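Local coordinates for M152 protein (Murid herpesvirus 1, PDB 4G59) that probably serves viral immune evasion, keeping host MHC class I molecules and RAE-1 family ligands of NKG2D off the surface of infected cells, at residues 68-73 and 166-171; 86-91 and 138-143; 99-102 and 107-110; 120-125 and 148-153. All coordinates share one frame; numbering follows the deposited sequence.

Interaction 1 (68-73 and 166-171); sequences AQESAF and KRWTSF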
loop_
_atom_site.group_PDB
_atom_site.type_symbol
_atom_site.label_atom_id
_atom_site.label_comp_id
_atom_site.label_asym_id
_atom_site.label_seq_id
_atom_site.Cartn_x
_atom_site.Cartn_y
_atom_site.Cartn_z
ATOM N N ALA B 68 -11.055 15.755 18.155
ATOM C CA ALA B 68 -11.806 16.842 17.520
ATOM C C ALA B 68 -10.993 17.662 16.520
ATOM O O ALA B 68 -11.447 17.927 15.409
ATOM C CB ALA B 68 -12.417 17.757 18.589
ATOM N N GLN B 69 -9.804 18.087 16.927
ATOM C CA GLN B 69 -8.979 18.961 16.098
ATOM C C GLN B 69 -8.516 18.256 14.824
ATOM O O GLN B 69 -8.686 18.785 13.722
ATOM C CB GLN B 69 -7.784 19.491 16.893
ATOM C CG GLN B 69 -8.136 20.420 18.043
ATOM C CD GLN B 69 -8.839 19.724 19.192
ATOM O OE1 GLN B 69 -8.619 18.536 19.453
ATOM N NE2 GLN B 69 -9.697 20.461 19.887
ATOM N N GLU B 70 -7.952 17.059 14.973
ATOM C CA GLU B 70 -7.504 16.297 13.808
ATOM C C GLU B 70 -8.657 15.945 12.870
ATOM O O GLU B 70 -8.522 16.090 11.650
ATOM C CB GLU B 70 -6.667 15.059 14.193
ATOM C CG GLU B 70 -7.033 14.387 15.500
ATOM C CD GLU B 70 -6.332 14.971 16.717
ATOM O OE1 GLU B 70 -5.095 15.077 16.719
ATOM O OE2 GLU B 70 -7.029 15.295 17.696
ATOM N N SER B 71 -9.793 15.531 13.428
ATOM C CA SER B 71 -10.996 15.292 12.609
ATOM C C SER B 71 -11.388 16.540 11.844
ATOM O O SER B 71 -11.693 16.475 10.650
ATOM C CB SER B 71 -12.172 14.819 13.459
ATOM O OG SER B 71 -12.241 13.410 13.479
ATOM N N ALA B 72 -11.348 17.682 12.524
ATOM C CA ALA B 72 -11.628 18.946 11.859
ATOM C C ALA B 72 -10.596 19.238 10.759
ATOM O O ALA B 72 -10.946 19.786 9.728
ATOM C CB ALA B 72 -11.718 20.098 12.864
ATOM N N PHE B 73 -9.337 18.870 10.974
ATOM C CA PHE B 73 -8.300 19.076 9.960
ATOM C C PHE B 73 -8.609 18.264 8.701
ATOM O O PHE B 73 -8.502 18.762 7.569
ATOM C CB PHE B 73 -6.919 18.696 10.525
ATOM C CG PHE B 73 -5.772 18.856 9.534
ATOM C CD1 PHE B 73 -5.177 20.090 9.324
ATOM C CD2 PHE B 73 -5.284 17.760 8.825
ATOM C CE1 PHE B 73 -4.119 20.238 8.410
ATOM C CE2 PHE B 73 -4.211 17.903 7.908
ATOM C CZ PHE B 73 -3.638 19.137 7.712
ATOM N N LYS B 166 0.537 17.547 23.498
ATOM C CA LYS B 166 0.252 16.777 24.698
ATOM C C LYS B 166 -0.400 15.447 24.335
ATOM O O LYS B 166 0.024 14.384 24.810
ATOM C CB LYS B 166 -0.654 17.555 25.640
ATOM C CG LYS B 166 -0.777 16.930 27.002
ATOM C CD LYS B 166 -1.872 17.593 27.803
ATOM C CE LYS B 166 -1.882 17.107 29.235
ATOM N NZ LYS B 166 -3.275 16.975 29.737
ATOM N N ARG B 167 -1.421 15.503 23.486
ATOM C CA ARG B 167 -2.176 14.305 23.157
ATOM C C ARG B 167 -1.309 13.283 22.425
ATOM O O ARG B 167 -1.363 12.081 22.730
ATOM C CB ARG B 167 -3.438 14.637 22.356
ATOM C CG ARG B 167 -4.104 13.417 21.767
ATOM C CD ARG B 167 -5.576 13.617 21.480
ATOM N NE ARG B 167 -5.811 14.723 20.565
ATOM C CZ ARG B 167 -6.701 15.683 20.776
ATOM N NH1 ARG B 167 -7.440 15.657 21.874
ATOM N NH2 ARG B 167 -6.848 16.661 19.893
ATOM N N TRP B 168 -0.490 13.750 21.484
ATOM C CA TRP B 168 0.321 12.813 20.708
ATOM C C TRP B 168 1.565 12.327 21.453
ATOM O O TRP B 168 2.063 11.238 21.185
ATOM C CB TRP B 168 0.601 13.355 19.299
ATOM C CG TRP B 168 -0.668 13.350 18.517
ATOM C CD1 TRP B 168 -1.562 14.374 18.397
ATOM C CD2 TRP B 168 -1.234 12.239 17.815
ATOM N NE1 TRP B 168 -2.639 13.974 17.645
ATOM C CE2 TRP B 168 -2.463 12.667 17.273
ATOM C CE3 TRP B 168 -0.816 10.927 17.583
ATOM C CZ2 TRP B 168 -3.286 11.819 16.519
ATOM C CZ3 TRP B 168 -1.632 10.085 16.827
ATOM C CH2 TRP B 168 -2.854 10.533 16.311
ATOM N N THR B 169 2.051 13.120 22.407
ATOM C CA THR B 169 3.141 12.655 23.273
ATOM C C THR B 169 2.624 11.520 24.144
ATOM O O THR B 169 3.297 10.515 24.339
ATOM C CB THR B 169 3.716 13.792 24.125
ATOM O OG1 THR B 169 4.392 14.721 23.263
ATOM C CG2 THR B 169 4.684 13.246 25.185
ATOM N N SER B 170 1.402 11.674 24.628
ATOM C CA SER B 170 0.720 10.648 25.414
ATOM C C SER B 170 0.503 9.357 24.604
ATOM O O SER B 170 0.662 8.239 25.117
ATOM C CB SER B 170 -0.600 11.226 25.922
ATOM O OG SER B 170 -1.510 10.205 26.277
ATOM N N PHE B 171 0.151 9.498 23.333
ATOM C CA PHE B 171 -0.049 8.317 22.504
ATOM C C PHE B 171 1.286 7.655 22.237
ATOM O O PHE B 171 1.400 6.427 22.267
ATOM C CB PHE B 171 -0.705 8.687 21.180
ATOM C CG PHE B 171 -2.126 9.148 21.312
ATOM C CD1 PHE B 171 -2.844 8.894 22.465
ATOM C CD2 PHE B 171 -2.743 9.834 20.272
ATOM C CE1 PHE B 171 -4.164 9.315 22.576
ATOM C CE2 PHE B 171 -4.053 10.251 20.373
ATOM C CZ PHE B 171 -4.767 9.998 21.520
#
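The two long helices of an MHC class I-like platform meet here through Gln69 and Glu70 near the start of helix 68-89 and through Arg167 and Trp168 of helix 161-178. The short segments stay far apart, their axes 12.8 Å from each other at closest approach, and long polar side chains span the gap. Arg167 NH2 has two partners, donating to Gln69 OE1 at 2.6 Å with the amide lying at the edge of the guanidinium and close to its plane. Arg167 NH2 also makes a salt bridge of 2.6 Å to Glu70 OE2, but this carboxylate stands steeply to the guanidinium, the planes 75° apart. Arg167 CG lies trans to the backbone N (chi1 169°), and a bend at chi3 brings NH2 within reach of both acceptors. In such a platform the helices lie across an antiparallel sheet, and Glu70 and Trp168 both also touch Ile39 of strand 34-40. The second carboxylate oxygen, Glu70 OE1, takes the indole N-H: Trp168 NE1 lies 2.8 Å away, meets the syn side of the carboxylate from 33° out of its plane, and keeps the oxygen in the plane of the indole. Glu70 is buried, and its two oxygens have separate partners, which fixes the carboxylate's rotation and probably favours its charged form. Leu164 packs on Glu70 beside them, while Leu21 and Ile47 touch the indole.

Interaction 2 (86-91 and 138-143); sequences MNVFKA and PDVSED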
loop_
_atom_site.group_PDB
_atom_site.type_symbol
_atom_site.label_atom_id
_atom_site.label_comp_id
_atom_site.label_asym_id
_atom_site.label_seq_id
_atom_site.Cartn_x
_atom_site.Cartn_y
_atom_site.Cartn_z
ATOM N N MET B 86 -11.720 19.903 -8.665
ATOM C CA MET B 86 -12.733 20.445 -9.571
ATOM C C MET B 86 -12.260 21.703 -10.322
ATOM O O MET B 86 -12.359 21.764 -11.545
ATOM C CB MET B 86 -14.049 20.725 -8.828
ATOM C CG MET B 86 -14.741 19.489 -8.251
ATOM S SD MET B 86 -15.043 18.156 -9.437
ATOM C CE MET B 86 -16.442 18.806 -10.351
ATOM N N ASN B 87 -11.744 22.690 -9.591
ATOM C CA ASN B 87 -11.311 23.966 -10.170
ATOM C C ASN B 87 -10.054 23.930 -11.047
ATOM O O ASN B 87 -9.898 24.770 -11.927
ATOM C CB ASN B 87 -11.107 25.017 -9.075
ATOM C CG ASN B 87 -12.360 25.270 -8.260
ATOM O OD1 ASN B 87 -13.447 24.809 -8.607
ATOM N ND2 ASN B 87 -12.212 26.017 -7.169
ATOM N N VAL B 88 -9.153 22.984 -10.795
ATOM C CA VAL B 88 -7.886 22.944 -11.515
ATOM C C VAL B 88 -7.764 21.736 -12.434
ATOM O O VAL B 88 -7.419 21.877 -13.607
ATOM C CB VAL B 88 -6.666 23.002 -10.563
ATOM C CG1 VAL B 88 -5.350 23.002 -11.363
ATOM C CG2 VAL B 88 -6.746 24.234 -9.676
ATOM N N PHE B 89 -7.830 20.545 -11.867
ATOM C CA PHE B 89 -7.760 19.348 -12.690
ATOM C C PHE B 89 -8.993 19.023 -13.528
ATOM O O PHE B 89 -8.892 18.653 -14.687
ATOM C CB PHE B 89 -7.220 18.175 -11.892
ATOM C CG PHE B 89 -5.744 18.249 -11.693
ATOM C CD1 PHE B 89 -4.886 17.707 -12.623
ATOM C CD2 PHE B 89 -5.211 18.911 -10.609
ATOM C CE1 PHE B 89 -3.534 17.787 -12.459
ATOM C CE2 PHE B 89 -3.857 18.997 -10.446
ATOM C CZ PHE B 89 -3.017 18.435 -11.376
ATOM N N LYS B 90 -10.153 19.143 -12.904
ATOM C CA LYS B 90 -11.441 18.989 -13.561
ATOM C C LYS B 90 -11.757 17.536 -13.841
ATOM O O LYS B 90 -12.815 17.210 -14.342
ATOM C CB LYS B 90 -11.515 19.826 -14.829
ATOM C CG LYS B 90 -11.815 21.269 -14.552
ATOM C CD LYS B 90 -11.611 22.112 -15.779
ATOM C CE LYS B 90 -12.008 23.546 -15.513
ATOM N NZ LYS B 90 -11.318 24.101 -14.325
ATOM N N ALA B 91 -10.833 16.668 -13.477
ATOM C CA ALA B 91 -11.002 15.239 -13.628
ATOM C C ALA B 91 -10.576 14.731 -12.281
ATOM O O ALA B 91 -9.643 15.261 -11.697
ATOM C CB ALA B 91 -10.111 14.711 -14.703
ATOM N N PRO B 138 -1.796 18.542 -19.448
ATOM C CA PRO B 138 -1.288 19.592 -20.336
ATOM C C PRO B 138 -2.030 20.912 -20.115
ATOM O O PRO B 138 -1.439 21.985 -20.243
ATOM C CB PRO B 138 -1.574 19.026 -21.728
ATOM C CG PRO B 138 -2.796 18.168 -21.541
ATOM C CD PRO B 138 -2.698 17.603 -20.144
ATOM N N ASP B 139 -3.310 20.817 -19.766
ATOM C CA ASP B 139 -4.148 21.987 -19.529
ATOM C C ASP B 139 -3.912 22.654 -18.174
ATOM O O ASP B 139 -4.411 23.755 -17.939
ATOM C CB ASP B 139 -5.627 21.613 -19.651
ATOM C CG ASP B 139 -6.014 21.203 -21.060
ATOM O OD1 ASP B 139 -5.520 21.835 -22.022
ATOM O OD2 ASP B 139 -6.816 20.249 -21.194
ATOM N N VAL B 140 -3.160 22.004 -17.289
ATOM C CA VAL B 140 -2.948 22.547 -15.945
ATOM C C VAL B 140 -1.600 23.260 -15.795
ATOM O O VAL B 140 -0.557 22.714 -16.167
ATOM C CB VAL B 140 -3.087 21.453 -14.873
ATOM C CG1 VAL B 140 -2.685 21.985 -13.507
ATOM C CG2 VAL B 140 -4.524 20.925 -14.853
ATOM N N SER B 141 -1.624 24.479 -15.253
ATOM C CA SER B 141 -0.389 25.257 -15.074
ATOM C C SER B 141 0.404 24.860 -13.818
ATOM O O SER B 141 -0.159 24.593 -12.766
ATOM C CB SER B 141 -0.679 26.756 -15.034
ATOM O OG SER B 141 -1.268 27.126 -13.802
ATOM N N GLU B 142 1.720 24.829 -13.959
ATOM C CA GLU B 142 2.631 24.680 -12.850
ATOM C C GLU B 142 2.325 25.673 -11.723
ATOM O O GLU B 142 2.477 25.335 -10.548
ATOM C CB GLU B 142 4.052 24.869 -13.366
ATOM C CG GLU B 142 5.142 24.852 -12.318
ATOM C CD GLU B 142 6.487 24.485 -12.924
ATOM O OE1 GLU B 142 6.518 23.570 -13.776
ATOM O OE2 GLU B 142 7.509 25.105 -12.561
ATOM N N ASP B 143 1.888 26.881 -12.079
ATOM C CA ASP B 143 1.608 27.918 -11.088
ATOM C C ASP B 143 0.486 27.468 -10.164
ATOM O O ASP B 143 0.570 27.601 -8.933
ATOM C CB ASP B 143 1.187 29.233 -11.756
ATOM C CG ASP B 143 2.248 29.803 -12.665
ATOM O OD1 ASP B 143 3.330 30.157 -12.157
ATOM O OD2 ASP B 143 1.980 29.921 -13.882
#
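Phe89 and Val140 bring their CA atoms to 6.6 Å where the tail of helix 68-89, widened into a pi-type turn, passes the loop that leads into helix 142-148. Val140 does the work for its side, its CB directed at the helix and its two methyls dividing the targets. Val140 CG2 lies over one face of the Phe89 ring, 4.2 Å from the centroid and 21° off the ring normal, a CH-pi contact displaced toward the rim near CD1. Val140 CG2 also comes to 3.3 Å from the backbone O of Val88. Val140 CG1, trans to the backbone N (chi1 172°), meets Val88 CG1 at 3.6 Å, and the two valine side chains cross at about a right angle. In the MHC-like platform this is the end remote from interaction 1, where one long helix finishes and the shorter helix 142-148 begins. The end of one helix and the start of the other are marked: Lys90 leaves with positive phi, and Ser141 N-caps the next, its OG bonded to Asp144 N. Val88 also touches Asp144 and Tyr148, and Val140 touches Ile145, all of helix 142-148. Nearby, Ala91 packs on the backbone of the assembly's other chain.

Interaction 3 (99-102 and 107-110); sequences YRCK and ECTV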
loop_
_atom_site.group_PDB
_atom_site.type_symbol
_atom_site.label_atom_id
_atom_site.label_comp_id
_atom_site.label_asym_id
_atom_site.label_seq_id
_atom_site.Cartn_x
_atom_site.Cartn_y
_atom_site.Cartn_z
ATOM N N TYR B 99 1.054 16.326 5.413
ATOM C CA TYR B 99 1.499 17.376 6.326
ATOM C C TYR B 99 2.403 16.798 7.412
ATOM O O TYR B 99 1.935 16.086 8.299
ATOM C CB TYR B 99 0.299 18.057 6.983
ATOM C CG TYR B 99 -0.663 18.712 6.014
ATOM C CD1 TYR B 99 -0.594 20.078 5.741
ATOM C CD2 TYR B 99 -1.639 17.966 5.376
ATOM C CE1 TYR B 99 -1.492 20.675 4.853
ATOM C CE2 TYR B 99 -2.523 18.540 4.508
ATOM C CZ TYR B 99 -2.457 19.894 4.244
ATOM O OH TYR B 99 -3.364 20.439 3.369
ATOM N N ARG B 100 3.698 17.086 7.349
ATOM C CA ARG B 100 4.595 16.604 8.387
ATOM C C ARG B 100 4.817 17.735 9.385
ATOM O O ARG B 100 5.499 18.717 9.067
ATOM C CB ARG B 100 5.911 16.125 7.794
ATOM C CG ARG B 100 6.776 15.382 8.786
ATOM C CD ARG B 100 7.849 14.553 8.089
ATOM N NE ARG B 100 8.992 14.292 8.961
ATOM C CZ ARG B 100 9.960 15.176 9.174
ATOM N NH1 ARG B 100 9.909 16.366 8.585
ATOM N NH2 ARG B 100 10.972 14.880 9.975
ATOM N N CYS B 101 4.228 17.614 10.580
ATOM C CA CYS B 101 4.220 18.741 11.527
ATOM C C CYS B 101 4.965 18.474 12.829
ATOM O O CYS B 101 4.748 17.447 13.471
ATOM C CB CYS B 101 2.788 19.158 11.880
ATOM S SG CYS B 101 1.757 19.694 10.505
ATOM N N LYS B 102 5.837 19.414 13.203
ATOM C CA LYS B 102 6.376 19.515 14.561
ATOM C C LYS B 102 5.487 20.495 15.317
ATOM O O LYS B 102 5.170 21.568 14.795
ATOM C CB LYS B 102 7.785 20.079 14.510
ATOM C CG LYS B 102 8.859 19.216 15.119
ATOM C CD LYS B 102 10.208 19.661 14.587
ATOM C CE LYS B 102 11.362 18.921 15.231
ATOM N NZ LYS B 102 11.552 19.298 16.667
ATOM N N GLU B 107 5.830 23.771 13.288
ATOM C CA GLU B 107 6.359 23.820 11.935
ATOM C C GLU B 107 5.789 22.697 11.068
ATOM O O GLU B 107 5.795 21.523 11.468
ATOM C CB GLU B 107 7.884 23.731 11.958
ATOM C CG GLU B 107 8.525 23.869 10.591
ATOM C CD GLU B 107 10.032 23.831 10.666
ATOM O OE1 GLU B 107 10.556 23.413 11.727
ATOM O OE2 GLU B 107 10.687 24.220 9.669
ATOM N N CYS B 108 5.304 23.051 9.880
ATOM C CA CYS B 108 4.823 22.045 8.936
ATOM C C CYS B 108 5.646 21.973 7.679
ATOM O O CYS B 108 6.216 22.964 7.235
ATOM C CB CYS B 108 3.360 22.271 8.570
ATOM S SG CYS B 108 2.243 21.507 9.718
ATOM N N THR B 109 5.717 20.775 7.120
ATOM C CA THR B 109 6.138 20.597 5.738
ATOM C C THR B 109 4.977 19.935 5.000
ATOM O O THR B 109 4.417 18.939 5.470
ATOM C CB THR B 109 7.399 19.733 5.624
ATOM O OG1 THR B 109 8.510 20.453 6.164
ATOM C CG2 THR B 109 7.695 19.423 4.174
ATOM N N VAL B 110 4.603 20.492 3.852
ATOM C CA VAL B 110 3.496 19.932 3.080
ATOM C C VAL B 110 4.008 19.311 1.786
ATOM O O VAL B 110 4.682 19.971 0.987
ATOM C CB VAL B 110 2.420 20.996 2.785
ATOM C CG1 VAL B 110 1.187 20.375 2.127
ATOM C CG2 VAL B 110 2.032 21.706 4.070
#
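Arg100 N donates to Thr109 O at 2.7 Å with an N-H...O angle of 164°. Thr109 O is also approached by the CA-H of Tyr99, 3.4 Å from Tyr99 CA. Thr109 N returns a bond to Arg100 O, and Lys102 and Glu107 exchange a second pair, so the two hydrogen-bonded pairs of this antiparallel ladder bracket Cys101 and Cys108. These cysteines form a non-hydrogen-bonded pair with CA atoms only 4.2 Å apart. Their SG atoms are joined at 2.0 Å by a cross-strand disulfide with a right-handed twist, chi3 83°. On the same face of the sheet Val110 lies alongside Tyr99, pointing the same way. Val110 CG1 stands over one face of the Tyr99 ring, offset toward the rim, 4.2 Å from the centroid in a CH-pi contact, and Val110 CG2 comes to 3.5 Å from Tyr99 CD1. Arg100, Lys102, Glu107 and Thr109 occupy the other face. The hairpin of strands 95-103 and 106-114 is flanked in the sheet by strands 22-31 and 117-123. Helix 154-158 covers the disulfide face with Ile154 and Leu157, and Tyr99 OH bonds to Gln77 of helix 68-89 and to Ser152 N.

Interaction 4 (120-125 and 148-153); sequences TRYTVD and YGQGSG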
loop_
_atom_site.group_PDB
_atom_site.type_symbol
_atom_site.label_atom_id
_atom_site.label_comp_id
_atom_site.label_asym_id
_atom_site.label_seq_id
_atom_site.Cartn_x
_atom_site.Cartn_y
_atom_site.Cartn_z
ATOM N N THR B 120 5.243 18.872 -5.348
ATOM C CA THR B 120 5.571 20.094 -4.622
ATOM C C THR B 120 5.956 19.854 -3.158
ATOM O O THR B 120 5.383 18.978 -2.490
ATOM C CB THR B 120 4.389 21.082 -4.633
ATOM O OG1 THR B 120 3.234 20.457 -4.064
ATOM C CG2 THR B 120 4.053 21.535 -6.030
ATOM N N ARG B 121 6.918 20.636 -2.665
ATOM C CA ARG B 121 7.241 20.664 -1.240
ATOM C C ARG B 121 7.070 22.091 -0.709
ATOM O O ARG B 121 7.725 23.027 -1.193
ATOM C CB ARG B 121 8.674 20.181 -0.976
ATOM C CG ARG B 121 8.909 19.812 0.480
ATOM C CD ARG B 121 10.359 19.886 0.930
ATOM N NE ARG B 121 11.254 19.021 0.172
ATOM C CZ ARG B 121 12.101 19.468 -0.752
ATOM N NH1 ARG B 121 12.158 20.769 -1.024
ATOM N NH2 ARG B 121 12.890 18.625 -1.407
ATOM N N TYR B 122 6.188 22.258 0.274
ATOM C CA TYR B 122 5.931 23.572 0.864
ATOM C C TYR B 122 6.482 23.629 2.283
ATOM O O TYR B 122 6.067 22.853 3.168
ATOM C CB TYR B 122 4.434 23.899 0.840
ATOM C CG TYR B 122 4.029 25.132 1.613
ATOM C CD1 TYR B 122 4.618 26.366 1.358
ATOM C CD2 TYR B 122 3.037 25.072 2.583
ATOM C CE1 TYR B 122 4.242 27.499 2.057
ATOM C CE2 TYR B 122 2.650 26.209 3.293
ATOM C CZ TYR B 122 3.266 27.415 3.022
ATOM O OH TYR B 122 2.892 28.541 3.714
ATOM N N THR B 123 7.456 24.515 2.463
ATOM C CA THR B 123 8.013 24.865 3.758
ATOM C C THR B 123 7.678 26.338 3.932
ATOM O O THR B 123 7.677 27.088 2.952
ATOM C CB THR B 123 9.540 24.657 3.786
ATOM O OG1 THR B 123 10.038 24.498 2.449
ATOM C CG2 THR B 123 9.878 23.420 4.575
ATOM N N VAL B 124 7.376 26.763 5.155
ATOM C CA VAL B 124 6.933 28.144 5.363
ATOM C C VAL B 124 8.086 29.157 5.242
ATOM O O VAL B 124 7.873 30.324 4.884
ATOM C CB VAL B 124 6.179 28.309 6.695
ATOM C CG1 VAL B 124 7.167 28.386 7.861
ATOM C CG2 VAL B 124 5.262 29.533 6.659
ATOM N N ASP B 125 9.306 28.700 5.525
ATOM C CA ASP B 125 10.483 29.539 5.343
ATOM C C ASP B 125 10.761 29.739 3.856
ATOM O O ASP B 125 10.825 30.876 3.390
ATOM C CB ASP B 125 11.708 28.990 6.097
ATOM C CG ASP B 125 12.253 27.704 5.501
ATOM O OD1 ASP B 125 11.466 26.935 4.915
ATOM O OD2 ASP B 125 13.475 27.463 5.615
ATOM N N TYR B 148 -1.489 25.376 -4.877
ATOM C CA TYR B 148 -2.256 24.418 -4.093
ATOM C C TYR B 148 -1.350 23.525 -3.242
ATOM O O TYR B 148 -1.807 22.920 -2.256
ATOM C CB TYR B 148 -3.198 23.617 -4.985
ATOM C CG TYR B 148 -4.472 24.374 -5.262
ATOM C CD1 TYR B 148 -5.542 24.309 -4.382
ATOM C CD2 TYR B 148 -4.600 25.173 -6.393
ATOM C CE1 TYR B 148 -6.710 25.010 -4.625
ATOM C CE2 TYR B 148 -5.758 25.879 -6.640
ATOM C CZ TYR B 148 -6.813 25.797 -5.754
ATOM O OH TYR B 148 -7.971 26.506 -6.003
ATOM N N GLY B 149 -0.065 23.481 -3.610
ATOM C CA GLY B 149 0.955 22.836 -2.798
ATOM C C GLY B 149 1.097 23.445 -1.406
ATOM O O GLY B 149 1.694 22.857 -0.501
ATOM N N GLN B 150 0.547 24.631 -1.215
ATOM C CA GLN B 150 0.578 25.227 0.111
ATOM C C GLN B 150 -0.317 24.473 1.080
ATOM O O GLN B 150 -0.139 24.549 2.294
ATOM C CB GLN B 150 0.173 26.692 0.054
ATOM C CG GLN B 150 1.254 27.585 -0.469
ATOM C CD GLN B 150 0.839 29.026 -0.408
ATOM O OE1 GLN B 150 -0.199 29.359 0.170
ATOM N NE2 GLN B 150 1.639 29.896 -1.006
ATOM N N GLY B 151 -1.277 23.745 0.534
ATOM C CA GLY B 151 -2.185 22.980 1.351
ATOM C C GLY B 151 -3.144 23.938 2.003
ATOM O O GLY B 151 -3.101 25.133 1.719
ATOM N N SER B 152 -4.006 23.421 2.866
ATOM C CA SER B 152 -4.964 24.255 3.574
ATOM C C SER B 152 -5.039 23.758 5.008
ATOM O O SER B 152 -4.494 22.707 5.312
ATOM C CB SER B 152 -6.331 24.153 2.892
ATOM O OG SER B 152 -7.318 24.963 3.510
ATOM N N GLY B 153 -5.683 24.513 5.895
ATOM C CA GLY B 153 -6.069 23.999 7.212
ATOM C C GLY B 153 -5.035 23.955 8.331
ATOM O O GLY B 153 -5.349 23.529 9.459
HETATM O O HOH W 1 3.333 20.696 -1.216
#
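Tyr122 and Gln150 make the aromatic part of the contact. Gln150 CG sits over the centre of the Tyr122 ring, 3.9 Å from the centroid and only 9° off the normal, a CH-pi interaction. The ring reaches it because Tyr122 CG is trans to the backbone N (chi1 171°), and the amide beyond, on an extended chain, leans 23° from the ring plane. Gln150 O lies 3.2 Å from Tyr122 CD2, and Gly149 O is equally near Tyr122 CB. Gly149, lacking a side chain, brings its CA to 3.5 Å from Thr120 OG1. Water supplies the polar part: one molecule lies 2.9 Å from Thr120 OG1 and 2.8 Å from Gly149 O, placed to donate to either, while Thr120 OG1 is also bonded to Gln112 OE1. The loop is shaped by a type I turn from Tyr148 to Gly151, closed by Gly151 N to Tyr148 O at 3.0 Å. The contact sets strand 117-123 of the platform sheet against the link between helices 142-148 and 154-158, beside Val128 of the edge strand. Polar coupling is indirect, through water; the direct contacts are van der Waals and CH-pi, made by the Gln150 chain and loop carbonyls against the tyrosine.

All four contacts lie in the MHC-like platform, where helices cross an eight-stranded antiparallel sheet. Interactions 1 and 2 use the start and the end of helix 68-89, their centres 33 Å apart, so that one helix is tied to different partners near its two ends. Interactions 3 and 4 sit between them, 9 Å apart by centres, on neighbouring strands 106-114 and 117-123, joined by Val110 O and Tyr122 N. Along the chain the other three are nested within the loop closed by interaction 1, while interactions 2 and 4 interleave. Phe73 touches both Tyr99 and Gly153, and Val88 touches Tyr148, making helix, sheet and loop one continuous packed unit.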